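Local structure of probable aromatic acid decarboxylase (1SBZ) at residues L3-T8 with I82-S87; T11-G16 with K40-L45; L33-W38 with D53-A58; K116-P121 with G141-P146. The protein probably acts as a flavin prenyltransferase, making the prenylated FMN cofactor used by a partner phenolic acid decarboxylase, and binds FMN as a homododecamer. All coordinates share one frame; numbering follows the deposited sequence.

In the fold
All four contacts belong to one flavoprotein domain of Rossmann-like alpha/beta build, with a parallel sheet ordered 60-62, 30-35, 2-7, 80-86, 116-121, 143-144. Contact 1 pairs two central strands, its centre about 3 Å from that of the chain. Contact 4 pairs the last two strands and follows contact 1 in the chain. Contacts 2 and 3 lie within the chain span that contact 1 closes, and they interleave. Both use helix 37-46. Their centres lie about 10 Å apart, and the centre of each lies about 19 Å from that of contact 4. Contacts 1, 2 and 3 all touch FMN, so the cofactor site gathers parts from several strand ends and helix starts.

Contact 1. Residues L3-T8 with I82-S87; sequences LIVGMT and IVIPCS. With FMN (flavin mononucleotide), chain H.
This is a parallel strand pairing in the middle of a Rossmann-like sheet, and it runs out into the FMN phosphate site. Residues 3-8 end strand 2-7, and residues 82-87 end strand 80-86. Three backbone bonds tie them. Ile82 N donates to Ile4 O at 2.8 Å. Gly6 N then donates to Ile82 O at 2.7 Å, and Ile84 N to Gly6 O at 2.9 Å. Ile82 O also receives the CA-H of Val5, and Gly6 O that of Val83.

Val5 runs alongside Ile84, with Val5 CG1 4.1 Å from Ile84 CG2. CG1 of Val5 is anti to the backbone N (chi1 178°), which sets this methyl beside the isoleucine branch. Both side chains also pack on helix 13-24. On the other face, Val83 meets Leu119 of strand 116-121. Gly6 brings no side chain, and the chains come closest here, with Gly6 CA 4.4 Å from Val83 CA.

Beyond the paired part the second chain changes direction at Ile84 and Pro85, where the peptide bond before Pro85 is cis. Met7, a selenomethionine, lays its CG against the Ile84 carbonyl, with CG 3.3 Å from Ile84 O. Ile84 O is buried and has no hydrogen-bond partner in the model. Thr8 OG1 bonds to Thr90. Ser87 caps the following helix through Thr90 N, and its OG also donates to the phosphate, reaching FMN O3P at 2.6 Å.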
# COMPACT_ATOMS: atom_id res chain seq x y z
N LEU D 3 -25.29 -20.41 -18.69
CA LEU D 3 -24.34 -20.49 -17.58
C LEU D 3 -23.21 -21.44 -17.88
O LEU D 3 -23.44 -22.55 -18.38
CB LEU D 3 -25.04 -20.93 -16.29
CG LEU D 3 -26.09 -20.03 -15.65
CD1 LEU D 3 -26.67 -20.69 -14.40
CD2 LEU D 3 -25.48 -18.67 -15.31
N ILE D 4 -21.99 -21.01 -17.57
CA ILE D 4 -20.84 -21.88 -17.59
C ILE D 4 -20.65 -22.49 -16.20
O ILE D 4 -20.72 -21.79 -15.18
CB ILE D 4 -19.57 -21.13 -18.04
CG1 ILE D 4 -19.80 -20.42 -19.38
CG2 ILE D 4 -18.39 -22.10 -18.14
CD1 ILE D 4 -18.72 -19.39 -19.73
N VAL D 5 -20.40 -23.80 -16.17
CA VAL D 5 -20.16 -24.53 -14.94
C VAL D 5 -18.80 -25.19 -15.07
O VAL D 5 -18.60 -26.11 -15.86
CB VAL D 5 -21.28 -25.58 -14.67
CG1 VAL D 5 -20.99 -26.39 -13.41
CG2 VAL D 5 -22.65 -24.91 -14.54
N GLY D 6 -17.84 -24.67 -14.31
CA GLY D 6 -16.52 -25.28 -14.25
C GLY D 6 -16.49 -26.21 -13.05
O GLY D 6 -17.04 -25.89 -12.01
N MSE D 7 -15.87 -27.37 -13.21
CA MSE D 7 -15.65 -28.25 -12.07
C MSE D 7 -14.18 -28.52 -11.94
O MSE D 7 -13.46 -28.64 -12.93
CB MSE D 7 -16.43 -29.56 -12.19
CG MSE D 7 -17.93 -29.39 -12.00
SE MSE D 7 -18.84 -31.11 -11.81
CE MSE D 7 -18.02 -31.77 -10.17
N THR D 8 -13.75 -28.67 -10.70
CA THR D 8 -12.34 -28.63 -10.38
C THR D 8 -12.01 -29.66 -9.28
O THR D 8 -12.89 -30.08 -8.55
CB THR D 8 -12.05 -27.16 -10.01
OG1 THR D 8 -11.42 -26.51 -11.13
CG2 THR D 8 -11.10 -27.03 -8.93
N ILE D 82 -20.02 -20.46 -12.87
CA ILE D 82 -19.84 -20.98 -11.52
C ILE D 82 -18.72 -22.01 -11.56
O ILE D 82 -18.70 -22.87 -12.44
CB ILE D 82 -21.14 -21.67 -11.00
CG1 ILE D 82 -22.34 -20.71 -11.11
CG2 ILE D 82 -20.97 -22.14 -9.55
CD1 ILE D 82 -23.70 -21.39 -11.01
N VAL D 83 -17.78 -21.91 -10.63
CA VAL D 83 -16.77 -22.97 -10.49
C VAL D 83 -17.05 -23.69 -9.18
O VAL D 83 -16.94 -23.08 -8.10
CB VAL D 83 -15.32 -22.41 -10.53
CG1 VAL D 83 -14.31 -23.55 -10.55
CG2 VAL D 83 -15.13 -21.48 -11.74
N ILE D 84 -17.40 -24.97 -9.27
CA ILE D 84 -17.92 -25.73 -8.13
C ILE D 84 -17.55 -27.22 -8.13
O ILE D 84 -17.97 -27.96 -9.03
CB ILE D 84 -19.47 -25.53 -8.04
CG1 ILE D 84 -20.04 -26.27 -6.82
CG2 ILE D 84 -20.17 -25.92 -9.37
CD1 ILE D 84 -21.52 -25.96 -6.57
N PRO D 85 -16.74 -27.67 -7.16
CA PRO D 85 -16.04 -26.78 -6.23
C PRO D 85 -14.86 -26.15 -6.95
O PRO D 85 -14.48 -26.62 -8.03
CB PRO D 85 -15.52 -27.74 -5.16
CG PRO D 85 -15.29 -29.03 -5.92
CD PRO D 85 -16.41 -29.08 -6.93
N CYS D 86 -14.29 -25.11 -6.35
CA CYS D 86 -13.12 -24.45 -6.91
C CYS D 86 -11.90 -24.75 -6.03
O CYS D 86 -11.89 -24.45 -4.83
CB CYS D 86 -13.36 -22.94 -7.04
SG CYS D 86 -11.97 -22.01 -7.74
N SER D 87 -10.90 -25.37 -6.63
CA SER D 87 -9.67 -25.69 -5.92
C SER D 87 -8.83 -24.43 -5.76
O SER D 87 -9.08 -23.42 -6.44
CB SER D 87 -8.88 -26.72 -6.73
OG SER D 87 -8.35 -26.10 -7.89
N1 FMN H . -7.16 -29.02 -3.71
C2 FMN H . -7.74 -27.97 -3.04
O2 FMN H . -7.33 -26.84 -3.28
N3 FMN H . -8.75 -28.20 -2.12
C4 FMN H . -9.18 -29.50 -1.88
O4 FMN H . -10.24 -29.66 -1.27
C4A FMN H . -8.58 -30.57 -2.57
N5 FMN H . -8.98 -31.88 -2.36
C5A FMN H . -8.38 -32.92 -3.06
C6 FMN H . -8.79 -34.24 -2.85
C7 FMN H . -8.19 -35.30 -3.55
C7M FMN H . -8.90 -36.63 -3.58
C8 FMN H . -7.17 -35.03 -4.47
C8M FMN H . -6.67 -36.08 -5.43
C9 FMN H . -6.76 -33.71 -4.67
C9A FMN H . -7.36 -32.66 -3.97
N10 FMN H . -6.95 -31.34 -4.18
C10 FMN H . -7.56 -30.31 -3.48
C1' FMN H . -5.68 -31.07 -4.95
C2' FMN H . -6.03 -30.62 -6.37
O2' FMN H . -6.83 -31.60 -6.99
C3' FMN H . -4.78 -30.30 -7.20
O3' FMN H . -4.19 -29.09 -6.72
C4' FMN H . -5.06 -30.19 -8.70
O4' FMN H . -3.91 -29.75 -9.40
C5' FMN H . -6.20 -29.24 -9.03
O5' FMN H . -6.25 -29.02 -10.43
P FMN H . -7.60 -28.41 -11.07
O1P FMN H . -8.67 -29.49 -10.99
O2P FMN H . -7.30 -28.03 -12.48
O3P FMN H . -8.03 -27.19 -10.27

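Contact 2. Residues T11-G16 with K40-L45; sequences TGAPLG and KTTIEL. With FMN (flavin mononucleotide), chain H.
Ala13 presses its methyl group into the side of helix 37-46, over the backbone of Ile43 and against the methyl of Thr42. Ala13 CB is 3.6 Å from Thr42 CG2 and 3.7 Å from Ile43 CA. The base of the isoleucine chain adds to the same patch, with Ile43 CG1 3.9 Å from Ala13 CB. The contact is small and apolar. A short side chain lets the start of helix 13-24 come close: Ala13 CA is 5.2 Å from Ile43 CA.

Thr42 shows its methyl here because CG2 is anti to the backbone N, with OG1 beside that N (chi1 -76°). The hydroxyl instead makes a weak bond back to Trp38 O in its own helix. Met7 of strand 2-7 packs against both Ala13 and Ile43, so the helices meet above the sheet.

The turn before helix 13-24 faces the flavin. Thr11 N donates to FMN O4 at 3.3 Å, a bent bond with 144° at the hydrogen. The same nitrogen also lies 3.2 Å from FMN N5. Gly12 follows with a positive phi of 123°, a backbone shape that suits glycine.

Glu46 ties this turn to the second helix. Its carboxylate takes bonds from Thr11 OG1 and from the backbone N of Gly12 and Ala13. Thr11 OG1 is also bonded to Phe151 N of a neighbouring subunit. From the other helix, Leu45 brings CD2 within 3.9 Å of FMN C7M, at the dimethylbenzene end. The helices meet a little behind the flavin, while Thr11 and Leu45 reach the isoalloxazine, as part of the FMN pocket of a UbiX-like flavoprotein.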
# COMPACT_ATOMS: atom_id res chain seq x y z
N THR D 11 -12.07 -31.63 -3.17
CA THR D 11 -13.07 -32.54 -2.65
C THR D 11 -14.40 -31.77 -2.59
O THR D 11 -14.43 -30.59 -2.28
CB THR D 11 -12.62 -33.16 -1.30
OG1 THR D 11 -13.66 -34.00 -0.79
CG2 THR D 11 -12.42 -32.10 -0.22
N GLY D 12 -15.49 -32.43 -2.97
CA GLY D 12 -16.76 -31.75 -3.08
C GLY D 12 -17.38 -31.86 -4.46
O GLY D 12 -18.19 -31.01 -4.85
N ALA D 13 -17.01 -32.91 -5.20
CA ALA D 13 -17.64 -33.19 -6.50
C ALA D 13 -19.17 -33.37 -6.41
O ALA D 13 -19.87 -32.97 -7.35
CB ALA D 13 -16.99 -34.39 -7.18
N PRO D 14 -19.70 -33.94 -5.33
CA PRO D 14 -21.15 -34.02 -5.13
C PRO D 14 -21.87 -32.67 -5.21
O PRO D 14 -23.03 -32.63 -5.61
CB PRO D 14 -21.28 -34.60 -3.72
CG PRO D 14 -20.06 -35.42 -3.56
CD PRO D 14 -18.98 -34.63 -4.23
N LEU D 15 -21.18 -31.59 -4.82
CA LEU D 15 -21.70 -30.22 -4.95
C LEU D 15 -21.90 -29.85 -6.42
O LEU D 15 -22.92 -29.25 -6.77
CB LEU D 15 -20.74 -29.21 -4.30
CG LEU D 15 -20.45 -29.33 -2.80
CD1 LEU D 15 -19.16 -28.62 -2.43
CD2 LEU D 15 -21.63 -28.79 -1.97
N GLY D 16 -20.93 -30.19 -7.26
CA GLY D 16 -21.01 -29.90 -8.70
C GLY D 16 -22.11 -30.68 -9.38
O GLY D 16 -22.91 -30.12 -10.14
N LYS D 40 -12.54 -34.88 -12.82
CA LYS D 40 -12.92 -36.22 -13.29
C LYS D 40 -12.54 -37.31 -12.29
O LYS D 40 -13.35 -38.18 -11.99
CB LYS D 40 -12.31 -36.50 -14.67
CG LYS D 40 -12.83 -35.57 -15.75
CD LYS D 40 -12.13 -35.82 -17.09
CE LYS D 40 -12.74 -34.95 -18.18
NZ LYS D 40 -12.11 -33.59 -18.28
N THR D 41 -11.31 -37.24 -11.78
CA THR D 41 -10.83 -38.13 -10.73
C THR D 41 -11.68 -38.03 -9.46
O THR D 41 -12.02 -39.03 -8.83
CB THR D 41 -9.36 -37.78 -10.40
OG1 THR D 41 -8.55 -37.88 -11.58
CG2 THR D 41 -8.76 -38.81 -9.45
N THR D 42 -12.00 -36.79 -9.09
CA THR D 42 -12.75 -36.51 -7.86
C THR D 42 -14.21 -36.97 -8.00
O THR D 42 -14.78 -37.52 -7.05
CB THR D 42 -12.62 -35.00 -7.51
OG1 THR D 42 -11.31 -34.75 -6.95
CG2 THR D 42 -13.51 -34.61 -6.37
N ILE D 43 -14.80 -36.76 -9.17
CA ILE D 43 -16.17 -37.20 -9.46
C ILE D 43 -16.27 -38.71 -9.29
O ILE D 43 -17.18 -39.22 -8.64
CB ILE D 43 -16.59 -36.78 -10.89
CG1 ILE D 43 -16.89 -35.28 -10.94
CG2 ILE D 43 -17.83 -37.58 -11.35
CD1 ILE D 43 -16.80 -34.68 -12.34
N GLU D 44 -15.31 -39.42 -9.88
CA GLU D 44 -15.30 -40.87 -9.87
C GLU D 44 -15.11 -41.42 -8.45
O GLU D 44 -15.80 -42.37 -8.07
CB GLU D 44 -14.27 -41.39 -10.89
CG GLU D 44 -14.91 -41.63 -12.25
CD GLU D 44 -13.96 -41.59 -13.44
OE1 GLU D 44 -12.73 -41.70 -13.26
OE2 GLU D 44 -14.47 -41.45 -14.58
N LEU D 45 -14.23 -40.80 -7.67
CA LEU D 45 -14.01 -41.17 -6.27
C LEU D 45 -15.20 -40.89 -5.34
O LEU D 45 -15.57 -41.74 -4.53
CB LEU D 45 -12.75 -40.48 -5.71
CG LEU D 45 -12.47 -40.58 -4.20
CD1 LEU D 45 -12.00 -41.98 -3.81
CD2 LEU D 45 -11.47 -39.51 -3.72
N1 FMN H . -7.16 -29.02 -3.71
C2 FMN H . -7.74 -27.97 -3.04
O2 FMN H . -7.33 -26.84 -3.28
N3 FMN H . -8.75 -28.20 -2.12
C4 FMN H . -9.18 -29.50 -1.88
O4 FMN H . -10.24 -29.66 -1.27
C4A FMN H . -8.58 -30.57 -2.57
N5 FMN H . -8.98 -31.88 -2.36
C5A FMN H . -8.38 -32.92 -3.06
C6 FMN H . -8.79 -34.24 -2.85
C7 FMN H . -8.19 -35.30 -3.55
C7M FMN H . -8.90 -36.63 -3.58
C8 FMN H . -7.17 -35.03 -4.47
C8M FMN H . -6.67 -36.08 -5.43
C9 FMN H . -6.76 -33.71 -4.67
C9A FMN H . -7.36 -32.66 -3.97
N10 FMN H . -6.95 -31.34 -4.18
C10 FMN H . -7.56 -30.31 -3.48
C1' FMN H . -5.68 -31.07 -4.95
C2' FMN H . -6.03 -30.62 -6.37
O2' FMN H . -6.83 -31.60 -6.99
C3' FMN H . -4.78 -30.30 -7.20
O3' FMN H . -4.19 -29.09 -6.72
C4' FMN H . -5.06 -30.19 -8.70
O4' FMN H . -3.91 -29.75 -9.40
C5' FMN H . -6.20 -29.24 -9.03
O5' FMN H . -6.25 -29.02 -10.43
P FMN H . -7.60 -28.41 -11.07
O1P FMN H . -8.67 -29.49 -10.99
O2P FMN H . -7.30 -28.03 -12.48
O3P FMN H . -8.03 -27.19 -10.27

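Contact 3. Residues L33-W38 with D53-A58; sequences LVMSKW and DVAALA. With FMN (flavin mononucleotide), chain H.
Residues 33-38 run from an apolar cluster under helix 51-55 to the FMN phosphate site, and of them only Leu33 and Met35, a selenomethionine, meet residues 53-58. Val54 and Ala55 of helix 51-55 and Ala58 of the turn after it supply the other side of the cluster.

Leu33 reaches the helix end with two parts of its chain. Its CB meets the methyl of Ala58, with Leu33 CB 3.7 Å from Ala58 CB. Its CD2 lies 3.9 Å from Val54 CG1 and close to the Ala55 backbone. Leu33 CG is anti to the backbone N (chi1 169°), which carries the branch over to Val54.

Met35 crosses Val54 at a slant, its selenium against one methyl: Met35 SE is 3.8 Å from Val54 CG1. A bend at chi3 (-68°) then takes the end methyl toward Ala55, with Met35 CE 3.9 Å from Ala55 CB. A type I turn from Ala55 to Ala58 brings Ala58 back to the strand. Ile43 of helix 37-46 and Leu20 of helix 13-24 pack on the same cluster.

In this Rossmann-like fold the strand ends where the cofactor binds. Ser36 follows it and stands at the N-cap of helix 37-46. Its OG caps Ala39 N and donates to the phosphate, 2.6 Å from FMN O1P. The start of a helix beside the phosphate would also be expected to favour its negative charge. Trp38, in the first turn of that helix, brings its ring to the ribityl chain, with Trp38 CD1 3.7 Å from FMN C4'. On one face of the indole, offset toward the rim, lies Lys37 CD.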
# COMPACT_ATOMS: atom_id res chain seq x y z
N LEU D 33 -20.51 -27.01 -19.50
CA LEU D 33 -19.67 -27.62 -18.48
C LEU D 33 -18.23 -27.75 -18.93
O LEU D 33 -17.96 -28.08 -20.08
CB LEU D 33 -20.23 -29.00 -18.09
CG LEU D 33 -19.38 -29.94 -17.21
CD1 LEU D 33 -19.14 -29.34 -15.82
CD2 LEU D 33 -20.06 -31.29 -17.09
N VAL D 34 -17.30 -27.45 -18.02
CA VAL D 34 -15.89 -27.76 -18.23
C VAL D 34 -15.36 -28.48 -16.99
O VAL D 34 -15.26 -27.88 -15.92
CB VAL D 34 -15.02 -26.50 -18.50
CG1 VAL D 34 -13.66 -26.90 -19.04
CG2 VAL D 34 -15.70 -25.57 -19.47
N MSE D 35 -15.05 -29.77 -17.13
CA MSE D 35 -14.46 -30.54 -16.04
C MSE D 35 -12.95 -30.62 -16.23
O MSE D 35 -12.47 -31.01 -17.29
CB MSE D 35 -15.03 -31.97 -16.00
CG MSE D 35 -16.49 -32.08 -15.65
SE MSE D 35 -17.14 -33.93 -15.83
CE MSE D 35 -17.01 -34.07 -17.79
N SER D 36 -12.20 -30.23 -15.20
CA SER D 36 -10.74 -30.35 -15.23
C SER D 36 -10.35 -31.82 -15.14
O SER D 36 -11.18 -32.66 -14.79
CB SER D 36 -10.12 -29.59 -14.06
OG SER D 36 -10.37 -30.25 -12.84
N LYS D 37 -9.09 -32.14 -15.45
CA LYS D 37 -8.58 -33.50 -15.30
C LYS D 37 -8.83 -34.02 -13.87
O LYS D 37 -9.32 -35.13 -13.68
CB LYS D 37 -7.10 -33.56 -15.66
CG LYS D 37 -6.50 -34.97 -15.72
CD LYS D 37 -5.66 -35.28 -14.48
CE LYS D 37 -5.18 -36.74 -14.45
NZ LYS D 37 -4.55 -37.18 -15.75
N TRP D 38 -8.51 -33.20 -12.88
CA TRP D 38 -8.65 -33.65 -11.49
C TRP D 38 -10.09 -33.72 -10.99
O TRP D 38 -10.38 -34.50 -10.09
CB TRP D 38 -7.70 -32.88 -10.56
CG TRP D 38 -6.29 -33.32 -10.79
CD1 TRP D 38 -5.31 -32.64 -11.47
CD2 TRP D 38 -5.70 -34.56 -10.38
NE1 TRP D 38 -4.15 -33.37 -11.49
CE2 TRP D 38 -4.36 -34.56 -10.84
CE3 TRP D 38 -6.17 -35.68 -9.67
CZ2 TRP D 38 -3.48 -35.63 -10.60
CZ3 TRP D 38 -5.29 -36.75 -9.44
CH2 TRP D 38 -3.96 -36.71 -9.90
N ASP D 53 -21.25 -39.59 -17.27
CA ASP D 53 -22.54 -39.39 -16.61
C ASP D 53 -22.78 -37.92 -16.29
O ASP D 53 -23.88 -37.40 -16.50
CB ASP D 53 -22.61 -40.18 -15.31
CG ASP D 53 -22.83 -41.66 -15.52
OD1 ASP D 53 -23.41 -42.05 -16.55
OD2 ASP D 53 -22.47 -42.51 -14.68
N VAL D 54 -21.75 -37.27 -15.75
CA VAL D 54 -21.84 -35.85 -15.39
C VAL D 54 -21.90 -34.98 -16.65
O VAL D 54 -22.70 -34.05 -16.72
CB VAL D 54 -20.67 -35.43 -14.46
CG1 VAL D 54 -20.64 -33.92 -14.24
CG2 VAL D 54 -20.78 -36.15 -13.13
N ALA D 55 -21.07 -35.30 -17.64
CA ALA D 55 -21.10 -34.59 -18.91
C ALA D 55 -22.51 -34.58 -19.51
O ALA D 55 -22.96 -33.56 -20.05
CB ALA D 55 -20.11 -35.19 -19.89
N ALA D 56 -23.22 -35.71 -19.38
CA ALA D 56 -24.58 -35.86 -19.90
C ALA D 56 -25.63 -35.02 -19.15
O ALA D 56 -26.75 -34.85 -19.62
CB ALA D 56 -24.98 -37.34 -19.92
N LEU D 57 -25.25 -34.48 -17.99
CA LEU D 57 -26.12 -33.57 -17.23
C LEU D 57 -26.16 -32.18 -17.86
O LEU D 57 -27.06 -31.39 -17.58
CB LEU D 57 -25.65 -33.47 -15.78
CG LEU D 57 -26.31 -34.22 -14.61
CD1 LEU D 57 -27.35 -35.27 -15.02
CD2 LEU D 57 -25.24 -34.81 -13.71
N ALA D 58 -25.17 -31.88 -18.71
CA ALA D 58 -25.04 -30.56 -19.31
C ALA D 58 -25.49 -30.56 -20.76
O ALA D 58 -25.48 -31.59 -21.43
CB ALA D 58 -23.60 -30.07 -19.19
N1 FMN H . -7.16 -29.02 -3.71
C2 FMN H . -7.74 -27.97 -3.04
O2 FMN H . -7.33 -26.84 -3.28
N3 FMN H . -8.75 -28.20 -2.12
C4 FMN H . -9.18 -29.50 -1.88
O4 FMN H . -10.24 -29.66 -1.27
C4A FMN H . -8.58 -30.57 -2.57
N5 FMN H . -8.98 -31.88 -2.36
C5A FMN H . -8.38 -32.92 -3.06
C6 FMN H . -8.79 -34.24 -2.85
C7 FMN H . -8.19 -35.30 -3.55
C7M FMN H . -8.90 -36.63 -3.58
C8 FMN H . -7.17 -35.03 -4.47
C8M FMN H . -6.67 -36.08 -5.43
C9 FMN H . -6.76 -33.71 -4.67
C9A FMN H . -7.36 -32.66 -3.97
N10 FMN H . -6.95 -31.34 -4.18
C10 FMN H . -7.56 -30.31 -3.48
C1' FMN H . -5.68 -31.07 -4.95
C2' FMN H . -6.03 -30.62 -6.37
O2' FMN H . -6.83 -31.60 -6.99
C3' FMN H . -4.78 -30.30 -7.20
O3' FMN H . -4.19 -29.09 -6.72
C4' FMN H . -5.06 -30.19 -8.70
O4' FMN H . -3.91 -29.75 -9.40
C5' FMN H . -6.20 -29.24 -9.03
O5' FMN H . -6.25 -29.02 -10.43
P FMN H . -7.60 -28.41 -11.07
O1P FMN H . -8.67 -29.49 -10.99
O2P FMN H . -7.30 -28.03 -12.48
O3P FMN H . -8.03 -27.19 -10.27

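Contact 4. Residues K116-P121 with G141-P146; sequences KLVLVP and GVAMVP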
# COMPACT_ATOMS: atom_id res chain seq x y z
N LYS D 116 -20.92 -12.27 -14.52
CA LYS D 116 -20.83 -12.69 -13.12
C LYS D 116 -20.00 -13.96 -12.96
O LYS D 116 -20.27 -14.97 -13.62
CB LYS D 116 -22.23 -12.87 -12.51
CG LYS D 116 -22.21 -13.42 -11.09
CD LYS D 116 -23.19 -12.70 -10.20
CE LYS D 116 -22.66 -12.63 -8.77
NZ LYS D 116 -21.22 -12.18 -8.72
N LEU D 117 -18.98 -13.90 -12.10
CA LEU D 117 -18.22 -15.08 -11.72
C LEU D 117 -18.51 -15.48 -10.27
O LEU D 117 -18.35 -14.66 -9.36
CB LEU D 117 -16.72 -14.85 -11.95
CG LEU D 117 -15.76 -16.03 -11.71
CD1 LEU D 117 -16.11 -17.22 -12.59
CD2 LEU D 117 -14.31 -15.62 -11.94
N VAL D 118 -18.94 -16.72 -10.07
CA VAL D 118 -19.24 -17.24 -8.74
C VAL D 118 -18.32 -18.42 -8.45
O VAL D 118 -18.36 -19.43 -9.15
CB VAL D 118 -20.72 -17.67 -8.59
CG1 VAL D 118 -20.99 -18.28 -7.20
CG2 VAL D 118 -21.66 -16.50 -8.84
N LEU D 119 -17.50 -18.30 -7.42
CA LEU D 119 -16.57 -19.37 -7.06
C LEU D 119 -17.07 -20.09 -5.82
O LEU D 119 -17.61 -19.46 -4.91
CB LEU D 119 -15.19 -18.79 -6.80
CG LEU D 119 -14.12 -18.69 -7.90
CD1 LEU D 119 -14.64 -18.78 -9.33
CD2 LEU D 119 -13.22 -17.46 -7.68
N VAL D 120 -16.86 -21.40 -5.77
CA VAL D 120 -17.20 -22.19 -4.60
C VAL D 120 -15.88 -22.76 -4.07
O VAL D 120 -15.55 -23.93 -4.30
CB VAL D 120 -18.25 -23.31 -4.96
CG1 VAL D 120 -18.56 -24.21 -3.76
CG2 VAL D 120 -19.55 -22.69 -5.50
N PRO D 121 -15.09 -21.92 -3.40
CA PRO D 121 -13.74 -22.31 -3.00
C PRO D 121 -13.82 -23.33 -1.87
O PRO D 121 -14.59 -23.14 -0.93
CB PRO D 121 -13.14 -21.00 -2.50
CG PRO D 121 -14.31 -20.24 -1.97
CD PRO D 121 -15.41 -20.55 -2.94
N GLY D 141 -15.63 -8.03 -7.54
CA GLY D 141 -17.02 -8.44 -7.67
C GLY D 141 -17.25 -9.93 -7.81
O GLY D 141 -18.40 -10.36 -7.96
N VAL D 142 -16.18 -10.74 -7.77
CA VAL D 142 -16.33 -12.20 -7.81
C VAL D 142 -16.95 -12.71 -6.51
O VAL D 142 -16.43 -12.44 -5.42
CB VAL D 142 -14.99 -12.93 -8.05
CG1 VAL D 142 -15.19 -14.46 -8.05
CG2 VAL D 142 -14.35 -12.44 -9.34
N ALA D 143 -18.06 -13.43 -6.62
CA ALA D 143 -18.74 -14.00 -5.46
C ALA D 143 -17.99 -15.20 -4.90
O ALA D 143 -17.65 -16.13 -5.62
CB ALA D 143 -20.17 -14.38 -5.80
N MSE D 144 -17.74 -15.17 -3.60
CA MSE D 144 -17.01 -16.24 -2.93
C MSE D 144 -17.98 -17.02 -2.09
O MSE D 144 -18.39 -16.56 -1.03
CB MSE D 144 -15.91 -15.66 -2.05
CG MSE D 144 -14.73 -15.10 -2.82
SE MSE D 144 -13.66 -16.46 -3.76
CE MSE D 144 -13.45 -17.52 -2.45
N VAL D 145 -18.36 -18.20 -2.57
CA VAL D 145 -19.39 -19.00 -1.91
C VAL D 145 -18.85 -20.37 -1.48
O VAL D 145 -19.19 -21.40 -2.08
CB VAL D 145 -20.68 -19.13 -2.78
CG1 VAL D 145 -21.89 -19.40 -1.91
CG2 VAL D 145 -20.94 -17.86 -3.59
N PRO D 146 -18.03 -20.40 -0.42
CA PRO D 146 -17.48 -21.64 0.09
C PRO D 146 -18.62 -22.50 0.62
O PRO D 146 -19.61 -21.95 1.10
CB PRO D 146 -16.58 -21.18 1.24
CG PRO D 146 -17.20 -19.91 1.70
CD PRO D 146 -17.62 -19.25 0.41
O HOH W 1 -18.32 -11.31 -11.02
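Val118 and Val142 both hold CG1 anti to the backbone N (chi1 177° and 179°), and these methyls reach different neighbours across the strands. Val118 CG1 meets Val145 CG2 at 3.6 Å, the two side chains slanting past each other. Val142 CG1 touches Leu119 CD2, also at 3.6 Å. Leu117 runs alongside Val142. Leu119 CD2 further approaches the selenium of Met144, a selenomethionine, at 4.1 Å. Helix 128-139 packs on the Leu119 and Met144 face through Leu137 and Met134.

The backbones run parallel and share three hydrogen bonds. Ala143 N donates to Leu117 O at 3.0 Å, Leu119 N to Ala143 O at 2.8 Å, and Val145 N to Leu119 O at 2.8 Å. Val145 O receives the CA-H of Val120, and the Val120 methyl carbon CG1 lies against it. This oxygen is buried and has no hydrogen-bond partner in the model.

Just before the first of these bonds, a water accepts from Leu117 N and makes a weak bond to Gly141 O. Gly141 has a positive phi of 95° and ends the preceding helix in a Schellman motif. At the far end, Val145 and Pro146 pack on Met124 and Met148 of a neighbouring subunit. The two strands belong to a beta-alpha-beta unit, in which helix 128-139 links strand 116-121 to the edge strand 143-144 of this chain's parallel sheet.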